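PDB 6Z3U: protein kinase domain-containing protein from Chaetomium thermophilum, which probably phosphorylates serine and threonine residues with ATP, as the cyclin-dependent kinase subunit of the CAK complex, the RNA polymerase II tail probably among its substrates. Local coordinates for residues R189-W200 against R391-S399. Sequence-based numbering, arbitrary orientation.
Sequences RVRYGAADIKAW and RKEDLPKKS
L395 packs on W200 and A199, and P396 on Y192, so that the tail lies against the first turns of helix 194-213 and the loop leading into it. Between 391-399 and 189-200 the grip is an example of side-chain packing; just upstream, T390 adds a backbone hydrogen bond with A195. CD2 of L395 lies over one face of the W200 indole, 4.2 Å from the centroid of its five-membered ring, a CH-pi contact. The same methyl touches CB of A199 at 4.0 Å, while CD1 of L395 lies by the NE1-CD1 bond of W200, 3.4 Å from NE1. P396 wedges in beside them: its CG meets the R191 carbonyl O at 3.5 Å and CB of Y192 at 3.7 Å, its CD approaches CZ2 of W200, and its CB faces CG1 of V190. Farther along, the S399 hydroxyl sits above one face of the R189 guanidinium at the exposed end.

The D196 carboxylate lies alongside L395 and P396, with OD1 3.5 Å from L395 CD2 and CG 3.9 Å from P396 CD. With CG anti to its carbonyl carbon (chi1 -60°), it turns back to the helix start, where OD2 accepts the N-H of the N-cap residue G193 (3.1 Å, 169°) and OD1 bonds to T390 OG1. An alanine here is likely to leave the G193 N-H and the T390 hydroxyl without this acceptor and to open a gap beside P396 CD and L395 CD2. L180 and L183 of helix 180-185 and L289 of helix 276-291 also pack on W200, tying the contact to the body of the C-lobe. The arrangement is that of a C-terminal tail running back over the helical C-lobe of a CDK-type kinase, away from the ATP site.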
ATOM      1  N   ARG B 189     -11.379  14.643 -35.357  1.00 35.66           N
ATOM      2  CA  ARG B 189     -12.738  14.867 -34.878  1.00 35.01           C
ATOM      3  C   ARG B 189     -12.833  15.563 -33.527  1.00 34.24           C
ATOM      4  O   ARG B 189     -13.842  16.224 -33.273  1.00 44.23           O
ATOM      5  CB  ARG B 189     -13.490  13.524 -34.807  1.00 38.12           C
ATOM      6  CG  ARG B 189     -13.466  12.764 -36.133  1.00 45.85           C
ATOM      7  CD  ARG B 189     -14.255  11.455 -36.103  1.00 46.38           C
ATOM      8  NE  ARG B 189     -13.674  10.469 -35.196  1.00 64.66           N
ATOM      9  CZ  ARG B 189     -14.107   9.217 -35.071  1.00 64.56           C
ATOM     10  NH1 ARG B 189     -13.513   8.391 -34.219  1.00 65.40           N
ATOM     11  NH2 ARG B 189     -15.130   8.786 -35.800  1.00 61.58           N
ATOM     12  N   VAL B 190     -11.835  15.439 -32.657  1.00 26.20           N
ATOM     13  CA  VAL B 190     -11.901  15.988 -31.304  1.00 25.43           C
ATOM     14  C   VAL B 190     -11.202  17.339 -31.277  1.00 28.47           C
ATOM     15  O   VAL B 190     -10.015  17.442 -31.613  1.00 29.69           O
ATOM     16  CB  VAL B 190     -11.273  15.034 -30.277  1.00 24.99           C
ATOM     17  CG1 VAL B 190     -11.102  15.739 -28.946  1.00 24.14           C
ATOM     18  CG2 VAL B 190     -12.131  13.801 -30.104  1.00 27.21           C
ATOM     19  N   ARG B 191     -11.927  18.367 -30.838  1.00 33.22           N
ATOM     20  CA  ARG B 191     -11.415  19.729 -30.737  1.00 25.90           C
ATOM     21  C   ARG B 191     -11.419  20.156 -29.276  1.00 25.76           C
ATOM     22  O   ARG B 191     -12.465  20.114 -28.620  1.00 24.37           O
ATOM     23  CB  ARG B 191     -12.265  20.697 -31.563  1.00 26.56           C
ATOM     24  CG  ARG B 191     -12.266  20.441 -33.060  1.00 25.04           C
ATOM     25  CD  ARG B 191     -11.184  21.245 -33.758  1.00 24.46           C
ATOM     26  NE  ARG B 191      -9.864  20.659 -33.566  1.00 23.76           N
ATOM     27  CZ  ARG B 191      -9.419  19.593 -34.225  1.00 24.10           C
ATOM     28  NH1 ARG B 191      -8.202  19.132 -33.985  1.00 29.96           N
ATOM     29  NH2 ARG B 191     -10.191  18.986 -35.119  1.00 25.97           N
ATOM     30  N   TYR B 192     -10.259  20.582 -28.773  1.00 24.24           N
ATOM     31  CA  TYR B 192     -10.162  21.100 -27.415  1.00 27.12           C
ATOM     32  C   TYR B 192      -9.185  22.266 -27.383  1.00 31.76           C
ATOM     33  O   TYR B 192      -8.276  22.358 -28.213  1.00 37.06           O
ATOM     34  CB  TYR B 192      -9.738  20.012 -26.411  1.00 29.87           C
ATOM     35  CG  TYR B 192      -8.306  19.536 -26.513  1.00 22.03           C
ATOM     36  CD1 TYR B 192      -7.270  20.252 -25.925  1.00 23.26           C
ATOM     37  CD2 TYR B 192      -7.993  18.350 -27.165  1.00 21.36           C
ATOM     38  CE1 TYR B 192      -5.964  19.811 -26.003  1.00 20.79           C
ATOM     39  CE2 TYR B 192      -6.691  17.904 -27.249  1.00 20.84           C
ATOM     40  CZ  TYR B 192      -5.681  18.638 -26.666  1.00 20.13           C
ATOM     41  OH  TYR B 192      -4.382  18.197 -26.744  1.00 22.02           O
ATOM     42  N   GLY B 193      -9.386  23.159 -26.413  1.00 27.03           N
ATOM     43  CA  GLY B 193      -8.599  24.372 -26.316  1.00 20.58           C
ATOM     44  C   GLY B 193      -7.872  24.518 -24.996  1.00 20.05           C
ATOM     45  O   GLY B 193      -7.798  23.568 -24.213  1.00 28.71           O
ATOM     46  N   ALA B 194      -7.330  25.711 -24.738  1.00 19.79           N
ATOM     47  CA  ALA B 194      -6.530  25.914 -23.535  1.00 19.38           C
ATOM     48  C   ALA B 194      -7.362  25.742 -22.272  1.00 19.71           C
ATOM     49  O   ALA B 194      -6.888  25.177 -21.281  1.00 24.80           O
ATOM     50  CB  ALA B 194      -5.885  27.299 -23.560  1.00 23.08           C
ATOM     51  N   ALA B 195      -8.601  26.236 -22.278  1.00 20.36           N
ATOM     52  CA  ALA B 195      -9.434  26.113 -21.087  1.00 20.82           C
ATOM     53  C   ALA B 195      -9.725  24.656 -20.760  1.00 20.84           C
ATOM     54  O   ALA B 195      -9.894  24.307 -19.587  1.00 30.02           O
ATOM     55  CB  ALA B 195     -10.738  26.887 -21.274  1.00 31.11           C
ATOM     56  N   ASP B 196      -9.784  23.793 -21.775  1.00 20.95           N
ATOM     57  CA  ASP B 196      -9.975  22.368 -21.522  1.00 20.91           C
ATOM     58  C   ASP B 196      -8.705  21.732 -20.973  1.00 20.23           C
ATOM     59  O   ASP B 196      -8.766  20.882 -20.078  1.00 20.27           O
ATOM     60  CB  ASP B 196     -10.420  21.671 -22.804  1.00 22.23           C
ATOM     61  CG  ASP B 196     -11.717  22.233 -23.343  1.00 23.32           C
ATOM     62  OD1 ASP B 196     -12.627  22.489 -22.527  1.00 22.58           O
ATOM     63  OD2 ASP B 196     -11.823  22.432 -24.572  1.00 22.25           O
ATOM     64  N   ILE B 197      -7.546  22.125 -21.502  1.00 19.69           N
ATOM     65  CA  ILE B 197      -6.286  21.639 -20.953  1.00 19.16           C
ATOM     66  C   ILE B 197      -6.196  21.987 -19.473  1.00 19.10           C
ATOM     67  O   ILE B 197      -5.801  21.156 -18.645  1.00 20.83           O
ATOM     68  CB  ILE B 197      -5.102  22.217 -21.750  1.00 18.72           C
ATOM     69  CG1 ILE B 197      -5.179  21.754 -23.208  1.00 18.88           C
ATOM     70  CG2 ILE B 197      -3.775  21.806 -21.115  1.00 18.29           C
ATOM     71  CD1 ILE B 197      -4.097  22.334 -24.099  1.00 23.26           C
ATOM     72  N   LYS B 198      -6.557  23.222 -19.118  1.00 21.13           N
ATOM     73  CA  LYS B 198      -6.498  23.642 -17.722  1.00 20.21           C
ATOM     74  C   LYS B 198      -7.436  22.810 -16.854  1.00 22.90           C
ATOM     75  O   LYS B 198      -7.127  22.522 -15.693  1.00 29.42           O
ATOM     76  CB  LYS B 198      -6.838  25.130 -17.609  1.00 19.68           C
ATOM     77  CG  LYS B 198      -6.730  25.681 -16.197  1.00 22.14           C
ATOM     78  CD  LYS B 198      -7.040  27.173 -16.128  1.00 26.93           C
ATOM     79  CE  LYS B 198      -5.956  28.011 -16.787  1.00 33.42           C
ATOM     80  NZ  LYS B 198      -6.202  29.472 -16.622  1.00 31.57           N
ATOM     81  N   ALA B 199      -8.592  22.422 -17.396  1.00 20.27           N
ATOM     82  CA  ALA B 199      -9.521  21.606 -16.623  1.00 21.12           C
ATOM     83  C   ALA B 199      -8.971  20.203 -16.404  1.00 24.77           C
ATOM     84  O   ALA B 199      -9.042  19.667 -15.293  1.00 31.21           O
ATOM     85  CB  ALA B 199     -10.877  21.547 -17.323  1.00 29.12           C
ATOM     86  N   TRP B 200      -8.420  19.592 -17.455  1.00 27.49           N
ATOM     87  CA  TRP B 200      -7.836  18.260 -17.319  1.00 21.06           C
ATOM     88  C   TRP B 200      -6.636  18.285 -16.384  1.00 19.52           C
ATOM     89  O   TRP B 200      -6.536  17.473 -15.456  1.00 20.87           O
ATOM     90  CB  TRP B 200      -7.434  17.727 -18.694  1.00 21.14           C
ATOM     91  CG  TRP B 200      -8.592  17.313 -19.552  1.00 22.43           C
ATOM     92  CD1 TRP B 200      -9.772  16.768 -19.132  1.00 22.67           C
ATOM     93  CD2 TRP B 200      -8.686  17.421 -20.977  1.00 23.06           C
ATOM     94  NE1 TRP B 200     -10.589  16.521 -20.209  1.00 30.50           N
ATOM     95  CE2 TRP B 200      -9.946  16.916 -21.353  1.00 25.17           C
ATOM     96  CE3 TRP B 200      -7.824  17.894 -21.972  1.00 22.17           C
ATOM     97  CZ2 TRP B 200     -10.365  16.866 -22.681  1.00 24.63           C
ATOM     98  CZ3 TRP B 200      -8.245  17.847 -23.289  1.00 26.17           C
ATOM     99  CH2 TRP B 200      -9.502  17.336 -23.631  1.00 23.47           C
ATOM    100  N   ARG B 391     -15.870  23.568 -17.489  1.00 33.35           N
ATOM    101  CA  ARG B 391     -16.651  22.695 -16.625  1.00 33.86           C
ATOM    102  C   ARG B 391     -16.663  21.283 -17.196  1.00 46.10           C
ATOM    103  O   ARG B 391     -16.811  21.086 -18.405  1.00 55.11           O
ATOM    104  CB  ARG B 391     -18.074  23.231 -16.481  1.00 52.48           C
ATOM    105  CG  ARG B 391     -18.890  22.559 -15.386  1.00 63.60           C
ATOM    106  CD  ARG B 391     -20.213  23.285 -15.161  1.00 71.88           C
ATOM    107  NE  ARG B 391     -21.019  23.360 -16.380  1.00 70.67           N
ATOM    108  CZ  ARG B 391     -22.064  22.580 -16.652  1.00 70.99           C
ATOM    109  NH1 ARG B 391     -22.456  21.645 -15.796  1.00 76.26           N
ATOM    110  NH2 ARG B 391     -22.720  22.740 -17.793  1.00 69.97           N
ATOM    111  N   LYS B 392     -16.504  20.295 -16.313  1.00 44.42           N
ATOM    112  CA  LYS B 392     -16.370  18.916 -16.770  1.00 47.93           C
ATOM    113  C   LYS B 392     -17.545  18.491 -17.640  1.00 49.49           C
ATOM    114  O   LYS B 392     -17.379  17.669 -18.548  1.00 46.32           O
ATOM    115  CB  LYS B 392     -16.235  17.977 -15.571  1.00 54.23           C
ATOM    116  CG  LYS B 392     -17.266  18.206 -14.477  1.00 57.59           C
ATOM    117  CD  LYS B 392     -17.393  16.991 -13.571  1.00 47.23           C
ATOM    118  CE  LYS B 392     -18.156  17.321 -12.306  1.00 40.44           C
ATOM    119  NZ  LYS B 392     -17.935  16.300 -11.255  1.00 44.82           N
ATOM    120  N   GLU B 393     -18.734  19.040 -17.391  1.00 63.62           N
ATOM    121  CA  GLU B 393     -19.885  18.703 -18.215  1.00 63.98           C
ATOM    122  C   GLU B 393     -19.747  19.229 -19.638  1.00 62.76           C
ATOM    123  O   GLU B 393     -20.413  18.714 -20.543  1.00 64.82           O
ATOM    124  CB  GLU B 393     -21.164  19.256 -17.586  1.00 67.44           C
ATOM    125  CG  GLU B 393     -21.752  18.395 -16.473  1.00 73.52           C
ATOM    126  CD  GLU B 393     -20.918  18.415 -15.204  1.00 73.00           C
ATOM    127  OE1 GLU B 393     -20.798  17.354 -14.551  1.00 72.10           O
ATOM    128  OE2 GLU B 393     -20.380  19.490 -14.859  1.00 74.37           O
ATOM    129  N   ASP B 394     -18.894  20.227 -19.859  1.00 52.59           N
ATOM    130  CA  ASP B 394     -18.693  20.806 -21.178  1.00 48.43           C
ATOM    131  C   ASP B 394     -17.414  20.328 -21.852  1.00 41.24           C
ATOM    132  O   ASP B 394     -17.088  20.815 -22.939  1.00 42.95           O
ATOM    133  CB  ASP B 394     -18.675  22.337 -21.085  1.00 52.32           C
ATOM    134  CG  ASP B 394     -20.037  22.919 -20.754  1.00 56.46           C
ATOM    135  OD1 ASP B 394     -20.916  22.159 -20.294  1.00 63.03           O
ATOM    136  OD2 ASP B 394     -20.226  24.138 -20.956  1.00 52.34           O
ATOM    137  N   LEU B 395     -16.684  19.397 -21.243  1.00 42.86           N
ATOM    138  CA  LEU B 395     -15.439  18.938 -21.830  1.00 35.89           C
ATOM    139  C   LEU B 395     -15.718  18.111 -23.083  1.00 33.84           C
ATOM    140  O   LEU B 395     -16.791  17.521 -23.224  1.00 38.91           O
ATOM    141  CB  LEU B 395     -14.647  18.110 -20.823  1.00 39.20           C
ATOM    142  CG  LEU B 395     -13.876  18.886 -19.753  1.00 34.64           C
ATOM    143  CD1 LEU B 395     -13.323  17.948 -18.694  1.00 36.02           C
ATOM    144  CD2 LEU B 395     -12.743  19.684 -20.382  1.00 35.75           C
ATOM    145  N   PRO B 396     -14.755  18.039 -24.000  1.00 23.21           N
ATOM    146  CA  PRO B 396     -14.953  17.219 -25.201  1.00 27.65           C
ATOM    147  C   PRO B 396     -15.147  15.749 -24.864  1.00 32.53           C
ATOM    148  O   PRO B 396     -14.501  15.206 -23.964  1.00 42.90           O
ATOM    149  CB  PRO B 396     -13.663  17.443 -26.000  1.00 28.22           C
ATOM    150  CG  PRO B 396     -13.120  18.732 -25.504  1.00 23.40           C
ATOM    151  CD  PRO B 396     -13.511  18.824 -24.064  1.00 25.62           C
ATOM    152  N   LYS B 397     -16.052  15.108 -25.597  1.00 37.34           N
ATOM    153  CA  LYS B 397     -16.298  13.679 -25.492  1.00 35.79           C
ATOM    154  C   LYS B 397     -15.676  12.967 -26.690  1.00 30.81           C
ATOM    155  O   LYS B 397     -15.474  13.557 -27.755  1.00 34.25           O
ATOM    156  CB  LYS B 397     -17.802  13.377 -25.445  1.00 31.35           C
ATOM    157  CG  LYS B 397     -18.446  13.397 -24.058  1.00 36.95           C
ATOM    158  CD  LYS B 397     -18.292  14.749 -23.370  1.00 57.55           C
ATOM    159  CE  LYS B 397     -19.035  14.787 -22.036  1.00 47.87           C
ATOM    160  NZ  LYS B 397     -18.523  15.851 -21.119  1.00 48.35           N
ATOM    161  N   LYS B 398     -15.365  11.686 -26.506  1.00 37.12           N
ATOM    162  CA  LYS B 398     -14.869  10.891 -27.620  1.00 40.76           C
ATOM    163  C   LYS B 398     -15.958  10.772 -28.683  1.00 43.58           C
ATOM    164  O   LYS B 398     -17.154  10.812 -28.382  1.00 48.04           O
ATOM    165  CB  LYS B 398     -14.447   9.498 -27.152  1.00 30.77           C
ATOM    166  CG  LYS B 398     -15.529   8.760 -26.384  1.00 42.28           C
ATOM    167  CD  LYS B 398     -15.300   7.257 -26.378  1.00 37.20           C
ATOM    168  CE  LYS B 398     -16.465   6.532 -25.716  1.00 37.54           C
ATOM    169  NZ  LYS B 398     -17.765   6.805 -26.405  1.00 42.70           N
ATOM    170  N   SER B 399     -15.544  10.622 -29.934  1.00 43.54           N
ATOM    171  CA  SER B 399     -16.508  10.530 -31.025  1.00 55.02           C
ATOM    172  C   SER B 399     -17.307   9.233 -30.919  1.00 46.15           C
ATOM    173  O   SER B 399     -18.309   9.050 -31.610  1.00 43.30           O
ATOM    174  CB  SER B 399     -15.807  10.608 -32.379  1.00 61.04           C
ATOM    175  OG  SER B 399     -16.728  10.392 -33.435  1.00 60.00           O
TER